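Local coordinates for protein ribonucleotide monophosphatase NagD (Escherichia coli, PDB 2C4N) that removes phosphate from ribonucleoside 5'-monophosphates and probably from a broad range of other phosphorylated compounds, using magnesium or another divalent metal ion, at residues M73-F78 with G93-E98; V39-Y44 with W180-A185; V13-N18 with A57-D62; W239-P242 with I247-I250; A158-I163 with R169-V174. All blocks are in the same frame, centred on the assembly; numbering follows the deposited sequence.

How the contacts relate
Contact 2 lies nearest the centre of the chain: it packs aliphatic side chains between strand 38-42 and helix 180-189 and carries phosphate-binding groups just past them. Contacts 1 and 5 are also buried and touch it, Ala-74 and Val-174 both packing on its helix; contact 1 pairs two helices through alanine, threonine and a bent glutamate, contact 5 a helix and a strand through sulfur, proline and tyrosine. Contact 3, partly buried, sets a methionine against a helix end and meets contact 2 through Leu-14 and Leu-40. Contact 4 is a surface contact, where aromatic rings of the last strand in the sheet shared with contact 2 receive the chain terminus.

Contact 1: residues M73-F78 with G93-E98; sequences MATADF and GALIHE
Helix segments 73-78 and 94-98, which touch through Met-73, Thr-75, Ala-76, Leu-95 and Glu-98, run nearly parallel, their axes 9.1 Å apart at closest and crossing at -26°. Helix 94-101 belongs to the beta-alpha-beta unit of strands 86-90 and 105-116, at one side of the four-stranded parallel sheet that probably forms the cap of this HAD phosphatase; helix 71-80 leads into that unit. Alanine suits position 76 because its single methyl lets the helices come close: Ala-76 CB meets Glu-98 CB at 3.8 Å, and Ala-76 CA and Glu-98 CA lie 5.9 Å apart. Beyond CB, Glu-98 bends at chi2 (-67°), which carries its carboxylate across Met-73: OE1 comes to 4.0 Å from Met-73 CG. This is a van der Waals approach, but it sets the acid beside the first turn of helix 71-80, where the positive end of the helix dipole would probably favour its charge. Asp-77, a second acid nearby whose OD1 is 6.0 Å from Glu-98 OE1, forms a salt bridge with Arg-80. On the buried side, Thr-75 commits OG1 to Ser-71 O one turn back and turns its methyl to the neighbouring helix, combining a polar and an apolar function in one short side chain. Leu-95, which also packs on Val-89, completes the seam by placing CD1 4.3 Å from Thr-75 CG2.

Contact 2: residues V39-Y44 with W180-A185; sequences VLLTNY and WIIRAA. With PO4 (phosphate ion), chain D.
Leu-41 and Ile-181 meet by their methyl ends, CD1 to CD1 at 3.8 Å, as strand 39-42 passes helix 180-185 at 154°. Leu-41 reaches the helix because CG stands opposite its own backbone N (chi1 -178°), and its branching lets CD2 also approach Ile-182 CD1, at 4.3 Å. Farther back along the strand, Val-39 CG1 lies 4.3 Å from Ala-185 CB, where a small residue fits against a branched one. Past Leu-41 the chemistry becomes polar. Asn-43 N donates to phosphate O2 over 3.0 Å, nearly straight at 163°, Thr-42 OG1 lies 3.1 Å from phosphate O1, and Lys-176 NZ and Asp-11 N also bind the ion. Thr-42 OG1 accepts from Tyr-44 N, closing an ST turn, while phosphate O4 lies at the edge of the Tyr-44 ring. Were Thr-42 a valine, Tyr-44 N would probably be left without its acceptor and phosphate O1 without the nearby hydroxyl. In the second shell, Asn-43 OD1 accepts from Lys-176 N and Asn-43 ND2 donates to Asp-146. The ion probably marks the substrate phosphate, at residues inferred to bind substrate, and the whole resembles the phosphate pocket of HAD enzymes, with Thr-42 as the motif II threonine.

Contact 3: residues V13-N18 with A57-D62; sequences VLMHDN and ATAGVD
Gly-60 N, directly after Ala-59, reaches back to Ala-57 O at 2.9 Å, one of the two bonds back into the last turn that make the Schellman motif ending helix 49-58. The reversal needs a positive phi at Gly-60 (93°), where any side chain would press on the preceding carbonyl, hence the glycine. Just before this turn, the Ala-59 methyl faces the segment 13-18 and takes two neighbours from it. Met-15 CE packs on Ala-59 CB at 3.7 Å, and Met-15 SD lies 4.2 Å from Ala-59 CB. Asn-18 O approaches the same methyl to 3.5 Å, a van der Waals touch at the more exposed margin. Methionine suits its position because an unbranched chain can curl: with bends at chi2 (-71°) and chi3 (-76°), its CE is brought round to the helix end instead of projecting straight ahead. Alanine suits the other side, being apolar yet small enough for the two backbones to draw close. Segment 13-18 follows the DxD motif that carries Asp-11, and its hairpin of strands 15-16 and 19-20 probably corresponds to the flap of HAD enzymes. Arg-55, inferred to orient Asp-11, donates through NH2 to Asp-17 O, so a residue thought to act at the active site also joins hairpin and helix. Around this seam, Met-15 lies against Arg-55 and Phe-56 of helix 49-58 and Ala-20 of strand 19-20, while Leu-14 and Val-61 both pack on Leu-28 of helix 24-33.

Contact 4: residues W239-P242 with I247-I250; sequences WIYP and IDVI
One face of the Trp-239 indole receives Val-249: CG2 sits 3.9 Å above the centre of the six-membered ring in a CH-pi contact, only 7° off the normal. The Tyr-241 ring has Ile-247 CA over the middle of one face, and Val-249 CG1 near its plane at the hydroxyl edge. Both rings stand on strand 239-241, the last strand of the six-stranded parallel sheet of the Rossmann-like HAD core; alternating with Ile-240, they point to the same side and meet the tail of the chain. Val-249 suits this place because its two methyls divide the work: with CG1 beside the backbone N (chi1 -64°), both spread over the indole, CG1 lying 3.9 Å from Trp-239 NE1 and also touching Tyr-241 OH at 3.3 Å. With a serine in place of Trp-239, Val-249 would probably lose the flat surface it lies on, leaving the C-terminal tail freer to move. Ile-218 of the adjacent strand supports Trp-239, Tyr-241 and Val-249 together. Ile-250 O, at the chain end, is hydrogen-bonded to Lys-34 NZ. Ile-247, branched at CB, lays its CA and CG1 against the tyrosine ring, CG1 3.8 Å from Tyr-241 CD1.

Contact 5: residues A158-I163 with R169-V174; sequences ALCAGI and RKPFYV
Cys-160 lays its sulfur against two side chains at once, Pro-171 and Tyr-173, with SG 4.1 Å from Pro-171 CG and 4.2 Å from Tyr-173 CE2. The contact closes a beta-alpha-beta crossover in which strand 139-142, helix 156-167 and strand 172-173 follow one another, the last strand lying at one border of the four-stranded parallel sheet of the probable cap domain. The sulfur reaches the ring because SG stands beside the backbone N, opposite the carbonyl carbon (chi1 -71°), on the side of the helix that faces the sheet. It approaches the tyrosine obliquely, 5.3 Å from the ring centroid and 61° off the normal, a sulfur-aromatic contact. Cysteine suits this site: it is small enough to fit between helix and strand, yet its polarisable sulfur packs well against carbon and ring alike. Pro-171 is equally well matched, since its rigid ring places CG 3.7 Å above the plane of the Tyr-173 ring, offset toward the rim, so proline and sulfur both bear on the tyrosine. Ala-142 and Val-116, on the neighbouring strands, add to the apolar bed beneath Cys-160. Farther along the loop, Arg-169 NH1 bonds to the carbonyls of Val-134 and Ala-138, tying the entry to the strand to the chain leading into strand 139-142. On the far side of the helix, Ala-158 and Ala-161 pack against a third subunit of the assembly, where short side chains permit a close approach. At the polar tip of Tyr-173, OH rests 3.6 Å from Cys-160 CB.

Contact 1: residues M73-F78 with G93-E98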
# COMPACT_ATOMS: atom_id res chain seq x y z
N MET A 73 -25.49 -14.10 -2.85
CA MET A 73 -26.24 -14.54 -4.02
C MET A 73 -25.45 -14.21 -5.27
O MET A 73 -25.36 -15.02 -6.20
CB MET A 73 -27.60 -13.82 -4.05
CG MET A 73 -28.48 -14.11 -2.85
SD MET A 73 -29.98 -13.14 -2.88
CE MET A 73 -30.75 -13.60 -1.33
N ALA A 74 -24.87 -13.01 -5.30
CA ALA A 74 -24.08 -12.56 -6.44
C ALA A 74 -22.85 -13.45 -6.62
O ALA A 74 -22.47 -13.75 -7.75
CB ALA A 74 -23.65 -11.11 -6.24
N THR A 75 -22.24 -13.86 -5.52
CA THR A 75 -21.07 -14.73 -5.58
C THR A 75 -21.46 -16.09 -6.15
O THR A 75 -20.75 -16.66 -6.97
CB THR A 75 -20.44 -14.92 -4.19
OG1 THR A 75 -19.93 -13.66 -3.72
CG2 THR A 75 -19.31 -15.94 -4.25
N ALA A 76 -22.61 -16.60 -5.73
CA ALA A 76 -23.09 -17.89 -6.23
C ALA A 76 -23.36 -17.77 -7.73
O ALA A 76 -23.02 -18.65 -8.50
CB ALA A 76 -24.36 -18.32 -5.49
N ASP A 77 -23.98 -16.66 -8.13
CA ASP A 77 -24.28 -16.43 -9.54
C ASP A 77 -23.01 -16.33 -10.35
O ASP A 77 -22.95 -16.78 -11.50
CB ASP A 77 -25.11 -15.15 -9.73
CG ASP A 77 -26.57 -15.34 -9.37
OD1 ASP A 77 -27.05 -16.49 -9.41
OD2 ASP A 77 -27.25 -14.33 -9.07
N PHE A 78 -21.98 -15.73 -9.76
CA PHE A 78 -20.69 -15.59 -10.42
C PHE A 78 -20.05 -16.96 -10.65
O PHE A 78 -19.57 -17.27 -11.74
CB PHE A 78 -19.78 -14.71 -9.55
CG PHE A 78 -18.34 -14.67 -10.01
CD1 PHE A 78 -17.46 -15.70 -9.69
CD2 PHE A 78 -17.87 -13.59 -10.75
CE1 PHE A 78 -16.13 -15.65 -10.11
CE2 PHE A 78 -16.54 -13.54 -11.17
CZ PHE A 78 -15.67 -14.57 -10.85
N GLY A 93 -23.72 -20.05 6.91
CA GLY A 93 -25.09 -19.69 6.60
C GLY A 93 -25.48 -19.53 5.15
O GLY A 93 -25.28 -20.43 4.33
N ALA A 94 -26.07 -18.38 4.85
CA ALA A 94 -26.56 -18.04 3.51
C ALA A 94 -25.63 -18.40 2.36
O ALA A 94 -26.05 -19.06 1.41
CB ALA A 94 -26.90 -16.56 3.46
N LEU A 95 -24.38 -17.95 2.44
CA LEU A 95 -23.41 -18.23 1.38
C LEU A 95 -23.25 -19.73 1.12
O LEU A 95 -23.23 -20.18 -0.03
CB LEU A 95 -22.04 -17.64 1.75
CG LEU A 95 -20.90 -17.95 0.76
CD1 LEU A 95 -21.22 -17.33 -0.60
CD2 LEU A 95 -19.58 -17.41 1.30
N ILE A 96 -23.14 -20.51 2.20
CA ILE A 96 -22.98 -21.95 2.08
C ILE A 96 -24.14 -22.59 1.32
O ILE A 96 -23.93 -23.37 0.39
CB ILE A 96 -22.86 -22.62 3.47
CG1 ILE A 96 -21.65 -22.06 4.23
CG2 ILE A 96 -22.73 -24.14 3.31
CD1 ILE A 96 -20.31 -22.40 3.60
N HIS A 97 -25.36 -22.25 1.72
CA HIS A 97 -26.54 -22.81 1.07
C HIS A 97 -26.61 -22.41 -0.40
O HIS A 97 -26.97 -23.22 -1.25
CB HIS A 97 -27.80 -22.36 1.80
CG HIS A 97 -29.03 -23.11 1.38
ND1 HIS A 97 -29.19 -24.46 1.63
CD2 HIS A 97 -30.12 -22.72 0.69
CE1 HIS A 97 -30.34 -24.86 1.12
NE2 HIS A 97 -30.92 -23.83 0.54
N GLU A 98 -26.28 -21.15 -0.69
CA GLU A 98 -26.30 -20.66 -2.06
C GLU A 98 -25.32 -21.44 -2.93
O GLU A 98 -25.63 -21.77 -4.07
CB GLU A 98 -25.94 -19.17 -2.11
CG GLU A 98 -27.02 -18.23 -1.59
CD GLU A 98 -28.26 -18.20 -2.47
OE1 GLU A 98 -28.12 -17.98 -3.69
OE2 GLU A 98 -29.37 -18.39 -1.93

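Contact 2: residues V39-Y44 with W180-A185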
# COMPACT_ATOMS: atom_id res chain seq x y z
N VAL A 39 -34.58 -4.24 -7.30
CA VAL A 39 -33.61 -5.07 -6.61
C VAL A 39 -33.12 -4.30 -5.40
O VAL A 39 -32.69 -3.14 -5.52
CB VAL A 39 -32.40 -5.40 -7.52
CG1 VAL A 39 -31.28 -6.01 -6.70
CG2 VAL A 39 -32.82 -6.36 -8.62
N LEU A 40 -33.21 -4.92 -4.23
CA LEU A 40 -32.73 -4.31 -3.00
C LEU A 40 -31.38 -4.97 -2.75
O LEU A 40 -31.29 -6.16 -2.44
CB LEU A 40 -33.71 -4.57 -1.85
CG LEU A 40 -35.11 -3.99 -2.09
CD1 LEU A 40 -35.93 -4.10 -0.81
CD2 LEU A 40 -35.00 -2.52 -2.53
N LEU A 41 -30.34 -4.17 -2.91
CA LEU A 41 -28.97 -4.64 -2.80
C LEU A 41 -28.25 -4.40 -1.48
O LEU A 41 -28.44 -3.37 -0.83
CB LEU A 41 -28.15 -4.00 -3.92
CG LEU A 41 -26.67 -4.35 -4.08
CD1 LEU A 41 -26.55 -5.73 -4.71
CD2 LEU A 41 -25.99 -3.31 -4.95
N THR A 42 -27.45 -5.38 -1.08
CA THR A 42 -26.63 -5.23 0.12
C THR A 42 -25.32 -5.96 -0.10
O THR A 42 -25.29 -7.05 -0.67
CB THR A 42 -27.30 -5.78 1.40
OG1 THR A 42 -26.38 -5.63 2.49
CG2 THR A 42 -27.67 -7.25 1.25
N ASN A 43 -24.23 -5.35 0.35
CA ASN A 43 -22.91 -5.92 0.19
C ASN A 43 -22.64 -7.04 1.18
O ASN A 43 -21.67 -7.79 1.02
CB ASN A 43 -21.85 -4.83 0.36
CG ASN A 43 -21.01 -4.66 -0.87
OD1 ASN A 43 -21.49 -4.84 -1.98
ND2 ASN A 43 -19.75 -4.29 -0.67
N TYR A 44 -23.48 -7.17 2.20
CA TYR A 44 -23.26 -8.20 3.20
C TYR A 44 -23.89 -9.53 2.81
O TYR A 44 -24.99 -9.59 2.28
CB TYR A 44 -23.69 -7.69 4.58
CG TYR A 44 -22.79 -6.53 5.02
CD1 TYR A 44 -23.09 -5.22 4.66
CD2 TYR A 44 -21.59 -6.77 5.70
CE1 TYR A 44 -22.22 -4.17 4.97
CE2 TYR A 44 -20.72 -5.73 6.01
CZ TYR A 44 -21.04 -4.43 5.65
OH TYR A 44 -20.17 -3.40 5.95
N TRP A 180 -19.21 -5.39 -11.48
CA TRP A 180 -19.82 -6.67 -11.83
C TRP A 180 -21.12 -6.98 -11.09
O TRP A 180 -22.07 -7.48 -11.69
CB TRP A 180 -18.85 -7.83 -11.61
CG TRP A 180 -19.40 -9.11 -12.15
CD1 TRP A 180 -19.33 -9.55 -13.44
CD2 TRP A 180 -20.21 -10.06 -11.45
NE1 TRP A 180 -20.04 -10.72 -13.59
CE2 TRP A 180 -20.59 -11.05 -12.38
CE3 TRP A 180 -20.64 -10.17 -10.12
CZ2 TRP A 180 -21.40 -12.14 -12.02
CZ3 TRP A 180 -21.44 -11.25 -9.77
CH2 TRP A 180 -21.81 -12.22 -10.72
N ILE A 181 -21.18 -6.69 -9.79
CA ILE A 181 -22.40 -6.99 -9.04
C ILE A 181 -23.59 -6.18 -9.57
O ILE A 181 -24.73 -6.62 -9.45
CB ILE A 181 -22.22 -6.74 -7.53
CG1 ILE A 181 -23.40 -7.38 -6.78
CG2 ILE A 181 -22.15 -5.25 -7.23
CD1 ILE A 181 -23.20 -7.48 -5.29
N ILE A 182 -23.32 -5.02 -10.15
CA ILE A 182 -24.38 -4.20 -10.72
C ILE A 182 -24.86 -4.91 -11.99
O ILE A 182 -26.06 -4.95 -12.28
CB ILE A 182 -23.87 -2.78 -11.08
CG1 ILE A 182 -23.34 -2.07 -9.82
CG2 ILE A 182 -24.98 -1.96 -11.71
CD1 ILE A 182 -24.34 -1.99 -8.68
N ARG A 183 -23.92 -5.48 -12.74
CA ARG A 183 -24.25 -6.23 -13.95
C ARG A 183 -25.12 -7.42 -13.57
O ARG A 183 -26.12 -7.71 -14.23
CB ARG A 183 -22.97 -6.72 -14.64
CG ARG A 183 -22.60 -5.92 -15.88
CD ARG A 183 -23.72 -5.98 -16.90
NE ARG A 183 -23.88 -4.73 -17.62
CZ ARG A 183 -24.93 -4.43 -18.38
NH1 ARG A 183 -25.91 -5.31 -18.52
NH2 ARG A 183 -25.00 -3.26 -18.99
N ALA A 184 -24.74 -8.09 -12.49
CA ALA A 184 -25.48 -9.25 -12.00
C ALA A 184 -26.90 -8.84 -11.60
O ALA A 184 -27.86 -9.56 -11.85
CB ALA A 184 -24.76 -9.87 -10.80
N ALA A 185 -27.02 -7.67 -10.98
CA ALA A 185 -28.32 -7.17 -10.55
C ALA A 185 -29.18 -6.86 -11.77
O ALA A 185 -30.39 -7.15 -11.78
CB ALA A 185 -28.14 -5.92 -9.69
P PO4 D . -25.17 -2.09 2.37
O1 PO4 D . -26.58 -2.51 2.17
O2 PO4 D . -24.37 -2.45 1.18
O3 PO4 D . -25.12 -0.63 2.58
O4 PO4 D . -24.62 -2.77 3.57

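Contact 3: residues V13-N18 with A57-D62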
# COMPACT_ATOMS: atom_id res chain seq x y z
N VAL A 13 -30.01 3.70 3.56
CA VAL A 13 -30.94 4.18 2.54
C VAL A 13 -32.38 3.80 2.90
O VAL A 13 -33.26 4.66 2.98
CB VAL A 13 -30.60 3.56 1.16
CG1 VAL A 13 -31.61 4.03 0.12
CG2 VAL A 13 -29.17 3.95 0.75
N LEU A 14 -32.61 2.51 3.12
CA LEU A 14 -33.94 2.01 3.45
C LEU A 14 -34.02 1.63 4.92
O LEU A 14 -35.08 1.74 5.55
CB LEU A 14 -34.27 0.78 2.58
CG LEU A 14 -34.33 1.04 1.07
CD1 LEU A 14 -34.57 -0.26 0.32
CD2 LEU A 14 -35.44 2.03 0.78
N MET A 15 -32.90 1.17 5.45
CA MET A 15 -32.79 0.78 6.84
C MET A 15 -31.63 1.43 7.60
O MET A 15 -30.57 1.55 7.10
CB MET A 15 -32.67 -0.73 6.97
CG MET A 15 -33.76 -1.48 6.34
SD MET A 15 -35.33 -1.40 7.14
CE MET A 15 -34.96 -2.40 8.32
N HIS A 16 -31.89 1.78 8.84
CA HIS A 16 -30.86 1.94 9.81
C HIS A 16 -30.90 0.85 10.82
O HIS A 16 -31.69 0.81 11.69
CB HIS A 16 -30.88 3.28 10.50
CG HIS A 16 -30.58 4.43 9.60
ND1 HIS A 16 -31.45 5.47 9.44
CD2 HIS A 16 -29.52 4.71 8.84
CE1 HIS A 16 -30.93 6.34 8.61
NE2 HIS A 16 -29.77 5.90 8.22
N ASP A 17 -29.99 -0.07 10.59
CA ASP A 17 -30.01 -1.29 11.24
C ASP A 17 -31.35 -1.98 11.11
O ASP A 17 -31.76 -2.36 10.08
CB ASP A 17 -29.75 -1.04 12.70
CG ASP A 17 -28.70 -1.85 13.21
OD1 ASP A 17 -28.97 -2.97 13.70
OD2 ASP A 17 -27.55 -1.37 13.12
N ASN A 18 -32.02 -2.09 12.21
CA ASN A 18 -33.30 -2.71 12.21
C ASN A 18 -34.52 -1.80 12.19
O ASN A 18 -35.63 -2.25 12.28
CB ASN A 18 -33.35 -3.85 13.20
CG ASN A 18 -32.34 -4.97 12.88
OD1 ASN A 18 -32.01 -5.24 11.74
ND2 ASN A 18 -31.87 -5.62 13.89
N ALA A 57 -40.06 -6.47 7.26
CA ALA A 57 -41.43 -6.57 7.76
C ALA A 57 -41.49 -6.20 9.24
O ALA A 57 -42.43 -5.55 9.69
CB ALA A 57 -41.97 -7.97 7.53
N THR A 58 -40.50 -6.63 10.00
CA THR A 58 -40.44 -6.33 11.43
C THR A 58 -40.36 -4.81 11.60
O THR A 58 -40.88 -4.25 12.57
CB THR A 58 -39.20 -6.98 12.09
OG1 THR A 58 -39.29 -8.41 11.98
CG2 THR A 58 -39.11 -6.59 13.56
N ALA A 59 -39.71 -4.16 10.64
CA ALA A 59 -39.55 -2.71 10.67
C ALA A 59 -40.73 -1.98 10.05
O ALA A 59 -40.74 -0.75 9.96
CB ALA A 59 -38.26 -2.32 9.95
N GLY A 60 -41.72 -2.74 9.60
CA GLY A 60 -42.90 -2.12 9.00
C GLY A 60 -42.88 -1.94 7.50
O GLY A 60 -43.76 -1.27 6.96
N VAL A 61 -41.90 -2.52 6.81
CA VAL A 61 -41.81 -2.40 5.36
C VAL A 61 -42.04 -3.78 4.73
O VAL A 61 -41.28 -4.72 4.97
CB VAL A 61 -40.42 -1.89 4.91
CG1 VAL A 61 -40.42 -1.69 3.40
CG2 VAL A 61 -40.08 -0.59 5.63
N ASP A 62 -43.09 -3.89 3.91
CA ASP A 62 -43.41 -5.16 3.28
C ASP A 62 -43.00 -5.29 1.82
O ASP A 62 -43.48 -4.55 0.96
CB ASP A 62 -44.91 -5.44 3.40
CG ASP A 62 -45.39 -5.50 4.83
OD1 ASP A 62 -44.63 -5.97 5.70
OD2 ASP A 62 -46.54 -5.08 5.09

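Contact 4: residues W239-P242 with I247-I250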
# COMPACT_ATOMS: atom_id res chain seq x y z
N TRP A 239 -28.32 12.75 -9.20
CA TRP A 239 -29.19 13.48 -8.28
C TRP A 239 -28.75 13.22 -6.84
O TRP A 239 -28.10 12.21 -6.55
CB TRP A 239 -30.64 13.03 -8.41
CG TRP A 239 -31.27 13.28 -9.74
CD1 TRP A 239 -31.77 14.46 -10.20
CD2 TRP A 239 -31.50 12.31 -10.76
NE1 TRP A 239 -32.31 14.29 -11.45
CE2 TRP A 239 -32.16 12.97 -11.82
CE3 TRP A 239 -31.22 10.94 -10.89
CZ2 TRP A 239 -32.54 12.31 -13.00
CZ3 TRP A 239 -31.60 10.29 -12.06
CH2 TRP A 239 -32.26 10.97 -13.09
N ILE A 240 -29.14 14.13 -5.94
CA ILE A 240 -28.82 14.00 -4.52
C ILE A 240 -30.02 14.44 -3.68
O ILE A 240 -30.57 15.52 -3.91
CB ILE A 240 -27.62 14.88 -4.11
CG1 ILE A 240 -26.40 14.56 -4.98
CG2 ILE A 240 -27.29 14.65 -2.64
CD1 ILE A 240 -25.22 15.47 -4.73
N TYR A 241 -30.43 13.61 -2.73
CA TYR A 241 -31.55 13.95 -1.86
C TYR A 241 -31.22 13.59 -0.42
O TYR A 241 -30.36 12.75 -0.16
CB TYR A 241 -32.83 13.20 -2.26
CG TYR A 241 -33.35 13.57 -3.63
CD1 TYR A 241 -33.05 12.79 -4.74
CD2 TYR A 241 -34.13 14.71 -3.82
CE1 TYR A 241 -33.49 13.14 -6.01
CE2 TYR A 241 -34.58 15.07 -5.08
CZ TYR A 241 -34.26 14.28 -6.17
OH TYR A 241 -34.69 14.65 -7.43
N PRO A 242 -31.88 14.25 0.55
CA PRO A 242 -31.63 13.96 1.96
C PRO A 242 -31.93 12.48 2.23
O PRO A 242 -31.19 11.81 2.94
CB PRO A 242 -32.60 14.89 2.68
CG PRO A 242 -32.70 16.06 1.75
CD PRO A 242 -32.81 15.39 0.40
N ILE A 247 -37.27 11.48 -3.27
CA ILE A 247 -36.97 11.01 -4.62
C ILE A 247 -38.27 10.94 -5.42
O ILE A 247 -39.20 10.23 -5.04
CB ILE A 247 -36.32 9.60 -4.62
CG1 ILE A 247 -34.96 9.64 -3.93
CG2 ILE A 247 -36.15 9.08 -6.04
CD1 ILE A 247 -34.29 8.27 -3.83
N ASP A 248 -38.34 11.68 -6.53
CA ASP A 248 -39.53 11.67 -7.37
C ASP A 248 -39.18 11.77 -8.86
O ASP A 248 -40.00 12.22 -9.66
CB ASP A 248 -40.49 12.80 -6.98
CG ASP A 248 -39.91 14.18 -7.23
OD1 ASP A 248 -38.77 14.27 -7.73
OD2 ASP A 248 -40.60 15.17 -6.92
N VAL A 249 -37.97 11.36 -9.20
CA VAL A 249 -37.52 11.37 -10.59
C VAL A 249 -37.70 9.98 -11.17
O VAL A 249 -37.31 9.71 -12.31
CB VAL A 249 -36.02 11.79 -10.71
CG1 VAL A 249 -35.82 13.22 -10.24
CG2 VAL A 249 -35.16 10.85 -9.92
N ILE A 250 -38.30 9.10 -10.38
CA ILE A 250 -38.56 7.72 -10.79
C ILE A 250 -40.03 7.59 -11.16
O ILE A 250 -40.82 7.19 -10.28
CB ILE A 250 -38.22 6.72 -9.67
CG1 ILE A 250 -36.77 6.92 -9.19
CG2 ILE A 250 -38.40 5.29 -10.18
CD1 ILE A 250 -36.29 5.87 -8.20
OXT ILE A 250 -40.37 7.89 -12.31

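Contact 5: residues A158-I163 with R169-V174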
# COMPACT_ATOMS: atom_id res chain seq x y z
N ALA A 158 -11.75 -8.01 6.41
CA ALA A 158 -10.85 -8.28 7.52
C ALA A 158 -10.40 -9.74 7.54
O ALA A 158 -9.27 -10.06 7.91
CB ALA A 158 -11.52 -7.91 8.84
N LEU A 159 -11.30 -10.64 7.15
CA LEU A 159 -10.99 -12.06 7.11
C LEU A 159 -10.01 -12.35 5.98
O LEU A 159 -9.18 -13.25 6.08
CB LEU A 159 -12.26 -12.90 6.92
CG LEU A 159 -13.42 -12.67 7.91
CD1 LEU A 159 -14.41 -13.82 7.79
CD2 LEU A 159 -12.89 -12.59 9.33
N CYS A 160 -10.10 -11.59 4.90
CA CYS A 160 -9.20 -11.78 3.77
C CYS A 160 -7.79 -11.26 4.05
O CYS A 160 -6.81 -11.79 3.53
CB CYS A 160 -9.74 -11.07 2.52
SG CYS A 160 -11.20 -11.86 1.78
N ALA A 161 -7.71 -10.23 4.88
CA ALA A 161 -6.43 -9.60 5.20
C ALA A 161 -5.29 -10.56 5.54
O ALA A 161 -4.20 -10.46 4.96
CB ALA A 161 -6.63 -8.59 6.34
N GLY A 162 -5.53 -11.48 6.47
CA GLY A 162 -4.50 -12.44 6.84
C GLY A 162 -4.15 -13.39 5.71
O GLY A 162 -2.99 -13.74 5.51
N ILE A 163 -5.17 -13.82 4.97
CA ILE A 163 -4.97 -14.73 3.85
C ILE A 163 -4.13 -14.07 2.76
O ILE A 163 -3.24 -14.69 2.19
CB ILE A 163 -6.33 -15.18 3.26
CG1 ILE A 163 -7.13 -15.93 4.34
CG2 ILE A 163 -6.12 -16.06 2.04
CD1 ILE A 163 -8.62 -16.07 4.03
N ARG A 169 -1.46 -12.76 -2.39
CA ARG A 169 -2.45 -12.58 -3.45
C ARG A 169 -3.73 -11.94 -2.93
O ARG A 169 -4.09 -12.09 -1.77
CB ARG A 169 -2.78 -13.93 -4.10
CG ARG A 169 -1.62 -14.58 -4.82
CD ARG A 169 -2.06 -15.92 -5.39
NE ARG A 169 -3.12 -15.75 -6.38
CZ ARG A 169 -4.03 -16.68 -6.67
NH1 ARG A 169 -4.01 -17.85 -6.06
NH2 ARG A 169 -4.95 -16.42 -7.59
N LYS A 170 -4.40 -11.21 -3.81
CA LYS A 170 -5.65 -10.55 -3.46
C LYS A 170 -6.82 -11.24 -4.12
O LYS A 170 -6.70 -11.78 -5.22
CB LYS A 170 -5.59 -9.08 -3.86
CG LYS A 170 -4.63 -8.27 -3.02
CD LYS A 170 -4.62 -6.81 -3.42
CE LYS A 170 -4.03 -5.95 -2.31
NZ LYS A 170 -3.93 -4.52 -2.73
N PRO A 171 -7.99 -11.23 -3.46
CA PRO A 171 -9.15 -11.89 -4.05
C PRO A 171 -9.89 -10.96 -4.98
O PRO A 171 -9.65 -9.76 -5.01
CB PRO A 171 -9.99 -12.23 -2.84
CG PRO A 171 -9.81 -10.98 -1.99
CD PRO A 171 -8.31 -10.70 -2.12
N PHE A 172 -10.81 -11.55 -5.74
CA PHE A 172 -11.67 -10.79 -6.61
C PHE A 172 -12.88 -10.57 -5.70
O PHE A 172 -13.51 -11.54 -5.28
CB PHE A 172 -12.09 -11.61 -7.83
CG PHE A 172 -13.16 -10.94 -8.66
CD1 PHE A 172 -12.84 -9.87 -9.49
CD2 PHE A 172 -14.48 -11.35 -8.57
CE1 PHE A 172 -13.83 -9.22 -10.22
CE2 PHE A 172 -15.48 -10.70 -9.30
CZ PHE A 172 -15.15 -9.64 -10.12
N TYR A 173 -13.18 -9.31 -5.38
CA TYR A 173 -14.33 -9.00 -4.54
C TYR A 173 -15.54 -8.88 -5.45
O TYR A 173 -15.53 -8.11 -6.42
CB TYR A 173 -14.12 -7.69 -3.77
CG TYR A 173 -13.17 -7.80 -2.60
CD1 TYR A 173 -11.89 -7.23 -2.65
CD2 TYR A 173 -13.54 -8.47 -1.44
CE1 TYR A 173 -11.02 -7.33 -1.57
CE2 TYR A 173 -12.67 -8.57 -0.35
CZ TYR A 173 -11.42 -8.00 -0.42
OH TYR A 173 -10.57 -8.11 0.66
N VAL A 174 -16.58 -9.64 -5.14
CA VAL A 174 -17.79 -9.64 -5.96
C VAL A 174 -18.68 -8.42 -5.72
O VAL A 174 -19.29 -7.90 -6.65
CB VAL A 174 -18.62 -10.92 -5.69
CG1 VAL A 174 -19.95 -10.87 -6.45
CG2 VAL A 174 -17.82 -12.15 -6.12